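Local coordinates for protein alpha-galactosidase (Lactobacillus brevis, PDB 3MI6) that probably cleaves terminal, non-reducing alpha-D-galactose residues from alpha-galactosides by hydrolysis, as a member of glycosyl hydrolase family 36, at residues D[365-370]-D[475-480]; D[382-387]-D[411-416]; D[74-79]-D[149-154]; D[22-27]-D[32-37]. One frame throughout, in Å; residues are numbered along the deposited sequence.

The touching residues of contacts 1, 2 and 3 are all buried. Contact 4 is mostly so, but Gln-24 and Met-26 are partly exposed. Contacts 1 and 2 lie about 8 Å apart, centre to centre, at the parallel barrel, contact 2 joining one of its strands to a loop. That strand, 408-413, runs between the two strands of contact 1. Contact 1 mixes an apolar pair with a salt bridge by the predicted substrate site, whereas contact 2 is aromatic packing behind it. Contacts 3 and 4 belong to the N-terminal beta region, their centres about 9 Å apart and some 41 to 51 Å from the barrel pair. Contact 3 is made by side chains; contact 4 rests chiefly on backbone hydrogen bonds.

Contact 1. Residues D[365-370]-D[475-480]; sequences VLDDGW and YIKWDM
Val-365 and Tyr-475 form the tight, apolar end of this contact. The two side chains meet at about a right angle. Both methyls of Val-365 straddle one ring atom: CG1 and CG2 each come within 3.6 Å of CE1 of Tyr-475. Two residues further along each segment the chemistry turns polar, with Asp-367 just past the end of its strand. Lys-477 runs out fully extended, with CG anti to the backbone N (chi1 -167°), and this carries its ammonium to Asp-367. NZ of Lys-477 lies 3.0 Å from OD1 of Asp-367 in a salt bridge. It arrives on the syn side of the carboxylate, 23° out of its plane. OD1 has a second partner in Asn-335. The other oxygen, OD2 of Asp-367, takes the backbone N of Asp-368 at 2.8 Å, which helps fix the rotation of the carboxylate.

Strands 363-366 and 475-478 are not neighbours in the (beta/alpha)8, or TIM, barrel. Strand 408-413 runs between them, and these side chains meet inside the barrel, past that strand. Asp-367, Asp-368 and residues 477-480 are predicted to bind substrate. Beyond the salt bridge the contact is loose, and the carboxylates of Asp-368 and Asp-479 do not touch across it. OD2 of Asp-479, the predicted nucleophile, stays 5.6 Å from OD2 of Asp-367. Asp-479 is positioned instead by Trp-412 NE1 and by the backbone N of Ser-529.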
loop_
_atom_site.group_PDB
_atom_site.type_symbol
_atom_site.label_atom_id
_atom_site.label_comp_id
_atom_site.label_asym_id
_atom_site.label_seq_id
_atom_site.Cartn_x
_atom_site.Cartn_y
_atom_site.Cartn_z
ATOM N N VAL D 365 35.126 6.099 34.047
ATOM C CA VAL D 365 34.330 7.328 34.059
ATOM C C VAL D 365 33.400 7.430 35.269
ATOM O O VAL D 365 32.349 6.793 35.301
ATOM C CB VAL D 365 33.438 7.459 32.812
ATOM C CG1 VAL D 365 32.765 8.796 32.821
ATOM C CG2 VAL D 365 34.240 7.272 31.540
ATOM N N LEU D 366 33.778 8.244 36.251
ATOM C CA LEU D 366 32.932 8.481 37.403
ATOM C C LEU D 366 31.696 9.290 36.977
ATOM O O LEU D 366 31.830 10.364 36.376
ATOM C CB LEU D 366 33.737 9.235 38.447
ATOM C CG LEU D 366 33.037 9.707 39.712
ATOM C CD1 LEU D 366 32.524 8.530 40.481
ATOM C CD2 LEU D 366 34.006 10.528 40.552
ATOM N N ASP D 367 30.496 8.780 37.263
ATOM C CA ASP D 367 29.274 9.447 36.805
ATOM C C ASP D 367 28.643 10.286 37.910
ATOM O O ASP D 367 29.328 10.736 38.830
ATOM C CB ASP D 367 28.254 8.439 36.235
ATOM C CG ASP D 367 27.403 9.024 35.082
ATOM O OD1 ASP D 367 27.836 8.946 33.904
ATOM O OD2 ASP D 367 26.293 9.538 35.353
ATOM N N ASP D 368 27.334 10.483 37.804
ATOM C CA ASP D 368 26.585 11.360 38.688
ATOM C C ASP D 368 26.805 10.988 40.152
ATOM O O ASP D 368 26.762 9.811 40.510
ATOM C CB ASP D 368 25.091 11.285 38.333
ATOM C CG ASP D 368 24.284 12.464 38.867
ATOM O OD1 ASP D 368 24.685 13.093 39.863
ATOM O OD2 ASP D 368 23.227 12.754 38.286
ATOM N N GLY D 369 27.058 11.992 40.990
ATOM C CA GLY D 369 27.097 11.788 42.426
ATOM C C GLY D 369 28.340 12.260 43.161
ATOM O O GLY D 369 28.380 12.233 44.383
ATOM N N TRP D 370 29.352 12.708 42.436
ATOM C CA TRP D 370 30.631 13.013 43.068
ATOM C C TRP D 370 30.704 14.403 43.710
ATOM O O TRP D 370 31.596 14.683 44.519
ATOM C CB TRP D 370 31.765 12.852 42.056
ATOM C CG TRP D 370 31.649 13.773 40.894
ATOM C CD1 TRP D 370 30.998 13.530 39.731
ATOM C CD2 TRP D 370 32.189 15.086 40.788
ATOM N NE1 TRP D 370 31.100 14.607 38.898
ATOM C CE2 TRP D 370 31.828 15.582 39.524
ATOM C CE3 TRP D 370 32.941 15.893 41.636
ATOM C CZ2 TRP D 370 32.197 16.851 39.082
ATOM C CZ3 TRP D 370 33.307 17.152 41.201
ATOM C CH2 TRP D 370 32.938 17.619 39.933
ATOM N N TYR D 475 38.718 13.169 29.893
ATOM C CA TYR D 475 37.390 12.955 29.326
ATOM C C TYR D 475 36.329 13.521 30.251
ATOM O O TYR D 475 36.456 13.452 31.470
ATOM C CB TYR D 475 37.194 11.446 29.145
ATOM C CG TYR D 475 35.803 10.924 28.843
ATOM C CD1 TYR D 475 34.880 10.727 29.848
ATOM C CD2 TYR D 475 35.452 10.534 27.557
ATOM C CE1 TYR D 475 33.622 10.207 29.574
ATOM C CE2 TYR D 475 34.198 10.009 27.273
ATOM C CZ TYR D 475 33.286 9.845 28.285
ATOM O OH TYR D 475 32.032 9.325 28.003
ATOM N N ILE D 476 35.286 14.083 29.661
ATOM C CA ILE D 476 34.164 14.622 30.411
ATOM C C ILE D 476 32.845 14.198 29.748
ATOM O O ILE D 476 32.653 14.336 28.541
ATOM C CB ILE D 476 34.275 16.172 30.551
ATOM C CG1 ILE D 476 35.154 16.536 31.753
ATOM C CG2 ILE D 476 32.923 16.808 30.711
ATOM C CD1 ILE D 476 35.510 17.992 31.830
ATOM N N LYS D 477 31.954 13.625 30.539
ATOM C CA LYS D 477 30.602 13.385 30.084
ATOM C C LYS D 477 29.802 14.620 30.483
ATOM O O LYS D 477 29.638 14.920 31.662
ATOM C CB LYS D 477 30.037 12.115 30.727
ATOM C CG LYS D 477 28.746 11.580 30.103
ATOM C CD LYS D 477 28.318 10.301 30.841
ATOM C CE LYS D 477 26.934 9.803 30.434
ATOM N NZ LYS D 477 26.482 8.596 31.221
ATOM N N TRP D 478 29.332 15.345 29.480
ATOM C CA TRP D 478 28.589 16.583 29.682
ATOM C C TRP D 478 27.109 16.340 29.378
ATOM O O TRP D 478 26.677 16.329 28.219
ATOM C CB TRP D 478 29.185 17.670 28.785
ATOM C CG TRP D 478 28.443 18.971 28.709
ATOM C CD1 TRP D 478 27.117 19.181 28.925
ATOM C CD2 TRP D 478 28.995 20.242 28.347
ATOM N NE1 TRP D 478 26.803 20.507 28.729
ATOM C CE2 TRP D 478 27.937 21.180 28.370
ATOM C CE3 TRP D 478 30.280 20.679 28.004
ATOM C CZ2 TRP D 478 28.123 22.525 28.067
ATOM C CZ3 TRP D 478 30.464 22.020 27.698
ATOM C CH2 TRP D 478 29.392 22.927 27.733
ATOM N N ASP D 479 26.342 16.149 30.442
ATOM C CA ASP D 479 24.955 15.725 30.342
ATOM C C ASP D 479 24.011 16.934 30.387
ATOM O O ASP D 479 24.454 18.067 30.544
ATOM C CB ASP D 479 24.666 14.761 31.487
ATOM C CG ASP D 479 23.503 13.852 31.203
ATOM O OD1 ASP D 479 22.730 14.141 30.259
ATOM O OD2 ASP D 479 23.365 12.840 31.934
HETATM N N MSE D 480 22.712 16.686 30.250
HETATM C CA MSE D 480 21.702 17.743 30.190
HETATM C C MSE D 480 20.314 17.091 30.249
HETATM O O MSE D 480 19.821 16.583 29.235
HETATM C CB MSE D 480 21.876 18.564 28.907
HETATM C CG MSE D 480 21.226 19.935 28.944
HETATM SE SE MSE D 480 19.310 19.942 28.530
HETATM C CE MSE D 480 19.345 19.670 26.586
#

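Contact 2. Residues D[382-387]-D[411-416]; sequences GDWFVD and LWFEPE
Trp-384 reaches the rings of Trp-412 and Phe-413 and the backbone of Glu-414. It is the centre of an inverse gamma turn. CG stands anti to the carbonyl carbon (chi1 -54°), which turns the ring toward strand 408-413. CB of Trp-384 comes first, 4.2 Å from CE1 of Phe-413. Beyond it, CD1, at the edge of the Phe-413 ring, stands over the indole face near CD2 and CE3 of Trp-384, 3.7 Å from CE3. The pair is an offset edge-to-face contact, with the planes at 60°. The far rim meets other groups. CZ3 and CH2 of Trp-384 reach the six-membered ring of Trp-412, CH2 lying 3.9 Å from CZ3 of Trp-412. CH2 of Trp-384 also comes up to the backbone N of Glu-414. CZ2 of Trp-384 lies 3.1 Å from the carbonyl O of Glu-414, at the indole edge near its plane. Without the indole, as with an alanine here, Phe-413 would probably lose the face its edge rests on and be freer to shift, and Trp-412 would lose packing at CZ3. NE1 of Trp-412 bonds to Asp-479, the predicted nucleophile, and OE2 of Glu-414 to the backbone N of Asn-481. The contact thus backs the predicted substrate site. Trp-384 also touches Leu-463 of helix 454-471, and Phe-413 touches Met-467. The 382-387 loop therefore packs over the end of strand 408-413, next to a barrel helix.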
loop_
_atom_site.group_PDB
_atom_site.type_symbol
_atom_site.label_atom_id
_atom_site.label_comp_id
_atom_site.label_asym_id
_atom_site.label_seq_id
_atom_site.Cartn_x
_atom_site.Cartn_y
_atom_site.Cartn_z
ATOM N N GLY D 382 24.911 22.143 40.656
ATOM C CA GLY D 382 25.433 23.493 40.552
ATOM C C GLY D 382 26.701 23.628 41.375
ATOM O O GLY D 382 27.449 24.588 41.235
ATOM N N ASP D 383 26.935 22.647 42.238
ATOM C CA ASP D 383 28.080 22.651 43.138
ATOM C C ASP D 383 29.203 21.763 42.617
ATOM O O ASP D 383 29.474 20.688 43.157
ATOM C CB ASP D 383 27.655 22.175 44.524
ATOM C CG ASP D 383 26.737 23.150 45.216
ATOM O OD1 ASP D 383 26.684 24.321 44.784
ATOM O OD2 ASP D 383 26.077 22.742 46.193
ATOM N N TRP D 384 29.866 22.230 41.572
ATOM C CA TRP D 384 30.868 21.433 40.879
ATOM C C TRP D 384 32.205 21.372 41.621
ATOM O O TRP D 384 33.259 21.761 41.105
ATOM C CB TRP D 384 31.014 21.926 39.437
ATOM C CG TRP D 384 29.677 21.949 38.743
ATOM C CD1 TRP D 384 29.007 23.046 38.281
ATOM C CD2 TRP D 384 28.831 20.821 38.478
ATOM N NE1 TRP D 384 27.808 22.668 37.726
ATOM C CE2 TRP D 384 27.675 21.308 37.835
ATOM C CE3 TRP D 384 28.947 19.446 38.711
ATOM C CZ2 TRP D 384 26.638 20.470 37.421
ATOM C CZ3 TRP D 384 27.917 18.611 38.298
ATOM C CH2 TRP D 384 26.776 19.127 37.655
ATOM N N PHE D 385 32.135 20.872 42.849
ATOM C CA PHE D 385 33.316 20.626 43.645
ATOM C C PHE D 385 33.130 19.319 44.424
ATOM O O PHE D 385 32.008 18.838 44.574
ATOM C CB PHE D 385 33.608 21.819 44.561
ATOM C CG PHE D 385 32.428 22.273 45.368
ATOM C CD1 PHE D 385 31.898 21.469 46.362
ATOM C CD2 PHE D 385 31.864 23.512 45.150
ATOM C CE1 PHE D 385 30.811 21.883 47.114
ATOM C CE2 PHE D 385 30.785 23.931 45.899
ATOM C CZ PHE D 385 30.255 23.113 46.885
ATOM N N VAL D 386 34.236 18.758 44.912
ATOM C CA VAL D 386 34.280 17.416 45.500
ATOM C C VAL D 386 33.410 17.172 46.750
ATOM O O VAL D 386 33.339 18.003 47.661
ATOM C CB VAL D 386 35.730 17.037 45.848
ATOM C CG1 VAL D 386 35.886 15.526 45.854
ATOM C CG2 VAL D 386 36.714 17.707 44.868
ATOM N N ASP D 387 32.762 16.010 46.787
ATOM C CA ASP D 387 31.923 15.616 47.919
ATOM C C ASP D 387 32.719 14.751 48.887
ATOM O O ASP D 387 32.934 13.565 48.623
ATOM C CB ASP D 387 30.696 14.833 47.433
ATOM C CG ASP D 387 29.856 14.282 48.583
ATOM O OD1 ASP D 387 30.050 14.745 49.729
ATOM O OD2 ASP D 387 29.001 13.395 48.349
ATOM N N LEU D 411 34.997 12.195 34.056
ATOM C CA LEU D 411 33.893 12.453 34.977
ATOM C C LEU D 411 32.752 13.253 34.355
ATOM O O LEU D 411 32.889 13.836 33.288
ATOM C CB LEU D 411 34.375 13.077 36.306
ATOM C CG LEU D 411 34.693 14.573 36.423
ATOM C CD1 LEU D 411 33.417 15.356 36.516
ATOM C CD2 LEU D 411 35.540 14.862 37.647
ATOM N N TRP D 412 31.637 13.275 35.074
ATOM C CA TRP D 412 30.334 13.715 34.596
ATOM C C TRP D 412 29.982 15.101 35.150
ATOM O O TRP D 412 30.008 15.332 36.356
ATOM C CB TRP D 412 29.317 12.668 35.073
ATOM C CG TRP D 412 27.876 12.895 34.771
ATOM C CD1 TRP D 412 27.138 12.249 33.833
ATOM C CD2 TRP D 412 26.968 13.778 35.456
ATOM N NE1 TRP D 412 25.835 12.681 33.869
ATOM C CE2 TRP D 412 25.703 13.621 34.856
ATOM C CE3 TRP D 412 27.105 14.692 36.510
ATOM C CZ2 TRP D 412 24.579 14.353 35.265
ATOM C CZ3 TRP D 412 25.991 15.409 36.918
ATOM C CH2 TRP D 412 24.746 15.239 36.298
ATOM N N PHE D 413 29.677 16.030 34.261
ATOM C CA PHE D 413 29.088 17.297 34.655
ATOM C C PHE D 413 27.708 17.429 34.014
ATOM O O PHE D 413 27.418 16.780 33.000
ATOM C CB PHE D 413 29.942 18.465 34.169
ATOM C CG PHE D 413 31.287 18.555 34.818
ATOM C CD1 PHE D 413 31.466 19.315 35.962
ATOM C CD2 PHE D 413 32.380 17.903 34.269
ATOM C CE1 PHE D 413 32.714 19.405 36.557
ATOM C CE2 PHE D 413 33.624 17.990 34.854
ATOM C CZ PHE D 413 33.793 18.738 36.001
ATOM N N GLU D 414 26.870 18.284 34.602
ATOM C CA GLU D 414 25.632 18.755 33.974
ATOM C C GLU D 414 25.559 20.261 34.203
ATOM O O GLU D 414 24.743 20.731 34.989
ATOM C CB GLU D 414 24.396 18.053 34.563
ATOM C CG GLU D 414 23.109 18.217 33.746
ATOM C CD GLU D 414 21.911 17.493 34.357
ATOM O OE1 GLU D 414 22.105 16.621 35.224
ATOM O OE2 GLU D 414 20.765 17.793 33.967
ATOM N N PRO D 415 26.425 21.018 33.501
ATOM C CA PRO D 415 26.711 22.453 33.675
ATOM C C PRO D 415 25.487 23.357 33.646
ATOM O O PRO D 415 25.297 24.180 34.553
ATOM C CB PRO D 415 27.566 22.784 32.453
ATOM C CG PRO D 415 28.191 21.506 32.076
ATOM C CD PRO D 415 27.165 20.455 32.358
ATOM N N GLU D 416 24.685 23.218 32.593
ATOM C CA GLU D 416 23.559 24.109 32.342
ATOM C C GLU D 416 22.464 24.082 33.436
ATOM O O GLU D 416 21.492 24.838 33.354
ATOM C CB GLU D 416 22.960 23.790 30.962
ATOM C CG GLU D 416 23.992 23.700 29.812
ATOM C CD GLU D 416 23.580 22.715 28.706
ATOM O OE1 GLU D 416 22.594 22.989 27.987
ATOM O OE2 GLU D 416 24.246 21.663 28.551
#

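Contact 3. Residues D[74-79]-D[149-154]; sequences KAEYAS and LNYSIF
Glu-76 and Tyr-77 carry this contact, reaching Tyr-151 and Leu-149 of strand 146-154. Just before them, Ala-75 bonds through its backbone N to Asp-185. Glu-76 then bends at chi2 (72°) and brings its carboxylate to the edge of the Tyr-151 ring. The two flat groups are nearly coplanar. Tyr-151 OH is modelled 2.5 Å from OE2 of Glu-76, a hydrogen bond whose exact geometry is doubtful because the hydroxyl is crowded. OE2 is also bonded to Tyr-21 OH. The loop containing these residues, between strands 31-36 and 90-93, lies against the nine-stranded antiparallel sheet of the N-terminal beta domain, to which strand 146-154 belongs. Tyr-77 follows with an apolar contact. CD2 of Leu-149 sits over one face of the Tyr-77 ring, 4.0 Å from the centroid and 16° off the normal, a CH-pi contact. The other methyl, CD1 of Leu-149, touches CB of Tyr-77 at 3.7 Å. Tyr-77 OH is hydrogen-bonded to Leu-180 O.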
loop_
_atom_site.group_PDB
_atom_site.type_symbol
_atom_site.label_atom_id
_atom_site.label_comp_id
_atom_site.label_asym_id
_atom_site.label_seq_id
_atom_site.Cartn_x
_atom_site.Cartn_y
_atom_site.Cartn_z
ATOM N N LYS D 74 10.417 28.800 -8.808
ATOM C CA LYS D 74 11.312 28.239 -7.809
ATOM C C LYS D 74 12.313 29.271 -7.273
ATOM O O LYS D 74 13.077 29.876 -8.019
ATOM C CB LYS D 74 12.077 27.060 -8.383
ATOM C CG LYS D 74 11.275 25.792 -8.556
ATOM C CD LYS D 74 11.918 24.946 -9.642
ATOM C CE LYS D 74 11.748 25.667 -10.959
ATOM N NZ LYS D 74 12.590 25.113 -12.020
ATOM N N ALA D 75 12.321 29.458 -5.961
ATOM C CA ALA D 75 13.166 30.470 -5.362
ATOM C C ALA D 75 14.290 29.860 -4.567
ATOM O O ALA D 75 14.265 28.679 -4.211
ATOM C CB ALA D 75 12.355 31.362 -4.477
ATOM N N GLU D 76 15.267 30.693 -4.263
ATOM C CA GLU D 76 16.451 30.256 -3.550
ATOM C C GLU D 76 16.398 30.711 -2.091
ATOM O O GLU D 76 16.977 30.090 -1.214
ATOM C CB GLU D 76 17.686 30.819 -4.243
ATOM C CG GLU D 76 18.982 30.264 -3.733
ATOM C CD GLU D 76 19.218 28.824 -4.163
ATOM O OE1 GLU D 76 18.372 28.262 -4.902
ATOM O OE2 GLU D 76 20.264 28.266 -3.764
ATOM N N TYR D 77 15.680 31.795 -1.837
ATOM C CA TYR D 77 15.554 32.344 -0.497
ATOM C C TYR D 77 14.434 33.348 -0.557
ATOM O O TYR D 77 14.676 34.526 -0.726
ATOM C CB TYR D 77 16.861 33.027 -0.050
ATOM C CG TYR D 77 17.047 33.050 1.445
ATOM C CD1 TYR D 77 17.477 31.927 2.126
ATOM C CD2 TYR D 77 16.777 34.182 2.174
ATOM C CE1 TYR D 77 17.632 31.931 3.487
ATOM C CE2 TYR D 77 16.933 34.202 3.530
ATOM C CZ TYR D 77 17.357 33.074 4.186
ATOM O OH TYR D 77 17.507 33.099 5.557
ATOM N N ALA D 78 13.203 32.879 -0.424
ATOM C CA ALA D 78 12.049 33.732 -0.684
ATOM C C ALA D 78 11.431 34.443 0.530
ATOM O O ALA D 78 11.521 33.975 1.670
ATOM C CB ALA D 78 10.974 32.943 -1.433
ATOM N N SER D 79 10.764 35.560 0.266
ATOM C CA SER D 79 10.017 36.274 1.289
ATOM C C SER D 79 8.524 36.158 1.013
ATOM O O SER D 79 8.106 35.748 -0.065
ATOM C CB SER D 79 10.387 37.748 1.251
ATOM O OG SER D 79 9.997 38.289 -0.006
ATOM N N LEU D 149 24.079 35.331 1.074
ATOM C CA LEU D 149 23.758 33.917 0.883
ATOM C C LEU D 149 25.040 33.119 0.618
ATOM O O LEU D 149 25.731 33.325 -0.376
ATOM C CB LEU D 149 22.757 33.720 -0.259
ATOM C CG LEU D 149 21.338 34.215 0.003
ATOM C CD1 LEU D 149 20.347 33.684 -1.023
ATOM C CD2 LEU D 149 20.910 33.799 1.380
ATOM N N ASN D 150 25.355 32.204 1.519
ATOM C CA ASN D 150 26.573 31.434 1.399
ATOM C C ASN D 150 26.322 30.038 0.864
ATOM O O ASN D 150 25.256 29.438 1.086
ATOM C CB ASN D 150 27.267 31.378 2.749
ATOM C CG ASN D 150 27.354 32.738 3.396
ATOM O OD1 ASN D 150 27.899 33.670 2.820
ATOM N ND2 ASN D 150 26.800 32.865 4.589
ATOM N N TYR D 151 27.317 29.539 0.143
ATOM C CA TYR D 151 27.241 28.267 -0.540
ATOM C C TYR D 151 28.665 27.786 -0.618
ATOM O O TYR D 151 29.441 28.315 -1.396
ATOM C CB TYR D 151 26.776 28.471 -1.973
ATOM C CG TYR D 151 25.356 28.957 -2.173
ATOM C CD1 TYR D 151 25.058 30.314 -2.214
ATOM C CD2 TYR D 151 24.316 28.058 -2.382
ATOM C CE1 TYR D 151 23.754 30.763 -2.428
ATOM C CE2 TYR D 151 23.016 28.491 -2.587
ATOM C CZ TYR D 151 22.736 29.840 -2.618
ATOM O OH TYR D 151 21.441 30.260 -2.830
ATOM N N SER D 152 29.032 26.799 0.182
ATOM C CA SER D 152 30.339 26.175 0.023
ATOM C C SER D 152 30.228 24.794 -0.624
ATOM O O SER D 152 29.538 23.917 -0.115
ATOM C CB SER D 152 31.032 26.064 1.369
ATOM O OG SER D 152 30.937 27.290 2.053
ATOM N N ILE D 153 30.900 24.622 -1.759
ATOM C CA ILE D 153 31.001 23.333 -2.422
ATOM C C ILE D 153 32.068 22.451 -1.778
ATOM O O ILE D 153 33.169 22.902 -1.489
ATOM C CB ILE D 153 31.319 23.506 -3.921
ATOM C CG1 ILE D 153 30.031 23.697 -4.711
ATOM C CG2 ILE D 153 32.010 22.284 -4.498
ATOM C CD1 ILE D 153 30.137 23.154 -6.117
ATOM N N PHE D 154 31.727 21.191 -1.544
ATOM C CA PHE D 154 32.693 20.192 -1.089
ATOM C C PHE D 154 32.644 19.008 -2.043
ATOM O O PHE D 154 32.135 17.947 -1.704
ATOM C CB PHE D 154 32.343 19.732 0.313
ATOM C CG PHE D 154 32.811 20.656 1.390
ATOM C CD1 PHE D 154 32.030 21.689 1.806
ATOM C CD2 PHE D 154 34.022 20.458 2.006
ATOM C CE1 PHE D 154 32.451 22.509 2.796
ATOM C CE2 PHE D 154 34.440 21.282 3.002
ATOM C CZ PHE D 154 33.656 22.307 3.396
#

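Contact 4. Residues D[22-27]-D[32-37]; sequences IFQIMK and GQIYYG
Ile-22 faces two residues at once, Ile-34 and Tyr-35, and its two branches divide the work. CG2 of Ile-22, anti to the backbone N, meets CD1 of Ile-34 at 3.8 Å. CD1 of Ile-22, at the end of the other branch, reaches CD2 of the Tyr-35 ring at 4.0 Å, coming at it obliquely. Ile-34 crosses Ile-22 and Gln-24 at a slant and sets its CD1 3.6 Å from CB of Gln-24. CD1 of Ile-34 and the Tyr-35 ring would probably both lose a packing partner, with a gap between them, if an alanine replaced Ile-22. The backbone fits this arrangement: it is a classic beta bulge in the hairpin of strands 19-25 and 31-36. The carbonyl O of Ile-22 accepts from both Ile-34 N at 2.8 Å and Tyr-35 N at 3.2 Å. The backbone N of Ile-22 donates to Tyr-35 O at 2.8 Å. Gln-24 and Gly-32 form the next hydrogen-bonded pair. Between the two lies the non-hydrogen-bonded pair Phe-23 and Gln-33, pointing to the opposite face. There the Phe-23 ring leads off to stack on Tyr-151. Tyr-35 OH bonds to Pro-38 O, and the residue packs on Asn-709 of a neighbouring subunit. The five backbone bonds hold the two strands in register, with the extra residue absorbed at Ile-22 O, and the isoleucine branches add apolar packing on the face of Ile-22 and Tyr-35.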
loop_
_atom_site.group_PDB
_atom_site.type_symbol
_atom_site.label_atom_id
_atom_site.label_comp_id
_atom_site.label_asym_id
_atom_site.label_seq_id
_atom_site.Cartn_x
_atom_site.Cartn_y
_atom_site.Cartn_z
ATOM N N ILE D 22 22.187 24.538 -9.406
ATOM C CA ILE D 22 22.250 25.679 -10.301
ATOM C C ILE D 22 21.170 26.705 -9.959
ATOM O O ILE D 22 19.989 26.351 -9.836
ATOM C CB ILE D 22 22.018 25.259 -11.762
ATOM C CG1 ILE D 22 22.914 24.087 -12.154
ATOM C CG2 ILE D 22 22.219 26.430 -12.704
ATOM C CD1 ILE D 22 22.495 23.430 -13.491
ATOM N N PHE D 23 21.565 27.973 -9.822
ATOM C CA PHE D 23 20.587 29.057 -9.732
ATOM C C PHE D 23 20.977 30.289 -10.542
ATOM O O PHE D 23 22.103 30.390 -11.020
ATOM C CB PHE D 23 20.280 29.432 -8.278
ATOM C CG PHE D 23 21.460 29.972 -7.505
ATOM C CD1 PHE D 23 22.407 29.114 -6.971
ATOM C CD2 PHE D 23 21.590 31.336 -7.275
ATOM C CE1 PHE D 23 23.470 29.599 -6.241
ATOM C CE2 PHE D 23 22.665 31.835 -6.541
ATOM C CZ PHE D 23 23.604 30.963 -6.023
ATOM N N GLN D 24 20.038 31.225 -10.675
ATOM C CA GLN D 24 20.211 32.386 -11.538
ATOM C C GLN D 24 19.589 33.649 -10.948
ATOM O O GLN D 24 18.482 33.615 -10.405
ATOM C CB GLN D 24 19.592 32.107 -12.906
ATOM C CG GLN D 24 19.857 33.177 -13.947
ATOM C CD GLN D 24 19.266 32.827 -15.314
ATOM O OE1 GLN D 24 18.196 32.210 -15.411
ATOM N NE2 GLN D 24 19.959 33.231 -16.378
ATOM N N ILE D 25 20.304 34.769 -11.054
ATOM C CA ILE D 25 19.728 36.060 -10.692
ATOM C C ILE D 25 18.718 36.449 -11.756
ATOM O O ILE D 25 18.967 36.306 -12.957
ATOM C CB ILE D 25 20.786 37.152 -10.550
ATOM C CG1 ILE D 25 21.778 36.779 -9.453
ATOM C CG2 ILE D 25 20.134 38.463 -10.196
ATOM C CD1 ILE D 25 21.122 36.541 -8.104
HETATM N N MSE D 26 17.574 36.941 -11.318
HETATM C CA MSE D 26 16.459 37.111 -12.229
HETATM C C MSE D 26 16.033 38.554 -12.496
HETATM O O MSE D 26 16.491 39.505 -11.849
HETATM C CB MSE D 26 15.275 36.310 -11.718
HETATM C CG MSE D 26 15.581 34.831 -11.564
HETATM SE SE MSE D 26 13.918 33.848 -11.662
HETATM C CE MSE D 26 12.950 34.644 -10.149
ATOM N N LYS D 27 15.148 38.691 -13.477
ATOM C CA LYS D 27 14.604 39.974 -13.889
ATOM C C LYS D 27 14.360 40.909 -12.698
ATOM O O LYS D 27 14.804 42.056 -12.704
ATOM C CB LYS D 27 13.316 39.735 -14.678
ATOM C CG LYS D 27 12.695 40.960 -15.290
ATOM C CD LYS D 27 11.320 40.643 -15.891
ATOM C CE LYS D 27 11.410 39.776 -17.158
ATOM N NZ LYS D 27 11.986 40.506 -18.329
ATOM N N GLY D 32 16.821 32.808 -8.563
ATOM C CA GLY D 32 15.905 31.778 -9.033
ATOM C C GLY D 32 16.572 30.421 -9.144
ATOM O O GLY D 32 17.569 30.233 -9.839
ATOM N N GLN D 33 16.017 29.462 -8.424
ATOM C CA GLN D 33 16.556 28.115 -8.391
ATOM C C GLN D 33 16.236 27.463 -9.717
ATOM O O GLN D 33 15.115 27.584 -10.205
ATOM C CB GLN D 33 15.918 27.358 -7.237
ATOM C CG GLN D 33 15.936 25.890 -7.369
ATOM C CD GLN D 33 17.315 25.319 -7.272
ATOM O OE1 GLN D 33 18.228 25.907 -6.671
ATOM N NE2 GLN D 33 17.481 24.143 -7.855
ATOM N N ILE D 34 17.225 26.806 -10.319
ATOM C CA ILE D 34 17.021 26.190 -11.629
ATOM C C ILE D 34 16.979 24.650 -11.551
ATOM O O ILE D 34 16.108 24.013 -12.136
ATOM C CB ILE D 34 18.120 26.617 -12.649
ATOM C CG1 ILE D 34 18.409 28.106 -12.550
ATOM C CG2 ILE D 34 17.705 26.289 -14.078
ATOM C CD1 ILE D 34 19.291 28.591 -13.650
ATOM N N TYR D 35 17.920 24.059 -10.826
ATOM C CA TYR D 35 18.056 22.614 -10.839
ATOM C C TYR D 35 19.018 22.077 -9.782
ATOM O O TYR D 35 20.084 22.645 -9.552
ATOM C CB TYR D 35 18.507 22.154 -12.226
ATOM C CG TYR D 35 18.975 20.729 -12.235
ATOM C CD1 TYR D 35 18.068 19.676 -12.378
ATOM C CD2 TYR D 35 20.319 20.424 -12.086
ATOM C CE1 TYR D 35 18.506 18.348 -12.381
ATOM C CE2 TYR D 35 20.756 19.118 -12.081
ATOM C CZ TYR D 35 19.849 18.087 -12.226
ATOM O OH TYR D 35 20.303 16.794 -12.225
ATOM N N TYR D 36 18.638 20.978 -9.141
ATOM C CA TYR D 36 19.517 20.293 -8.191
ATOM C C TYR D 36 19.250 18.824 -8.408
ATOM O O TYR D 36 18.107 18.374 -8.328
ATOM C CB TYR D 36 19.241 20.729 -6.742
ATOM C CG TYR D 36 20.194 20.168 -5.695
ATOM C CD1 TYR D 36 21.471 19.736 -6.033
ATOM C CD2 TYR D 36 19.817 20.095 -4.357
ATOM C CE1 TYR D 36 22.346 19.221 -5.063
ATOM C CE2 TYR D 36 20.679 19.581 -3.379
ATOM C CZ TYR D 36 21.941 19.142 -3.734
ATOM O OH TYR D 36 22.787 18.632 -2.758
ATOM N N GLY D 37 20.296 18.085 -8.752
ATOM C CA GLY D 37 20.129 16.720 -9.213
ATOM C C GLY D 37 21.473 16.148 -9.593
ATOM O O GLY D 37 22.501 16.702 -9.222
#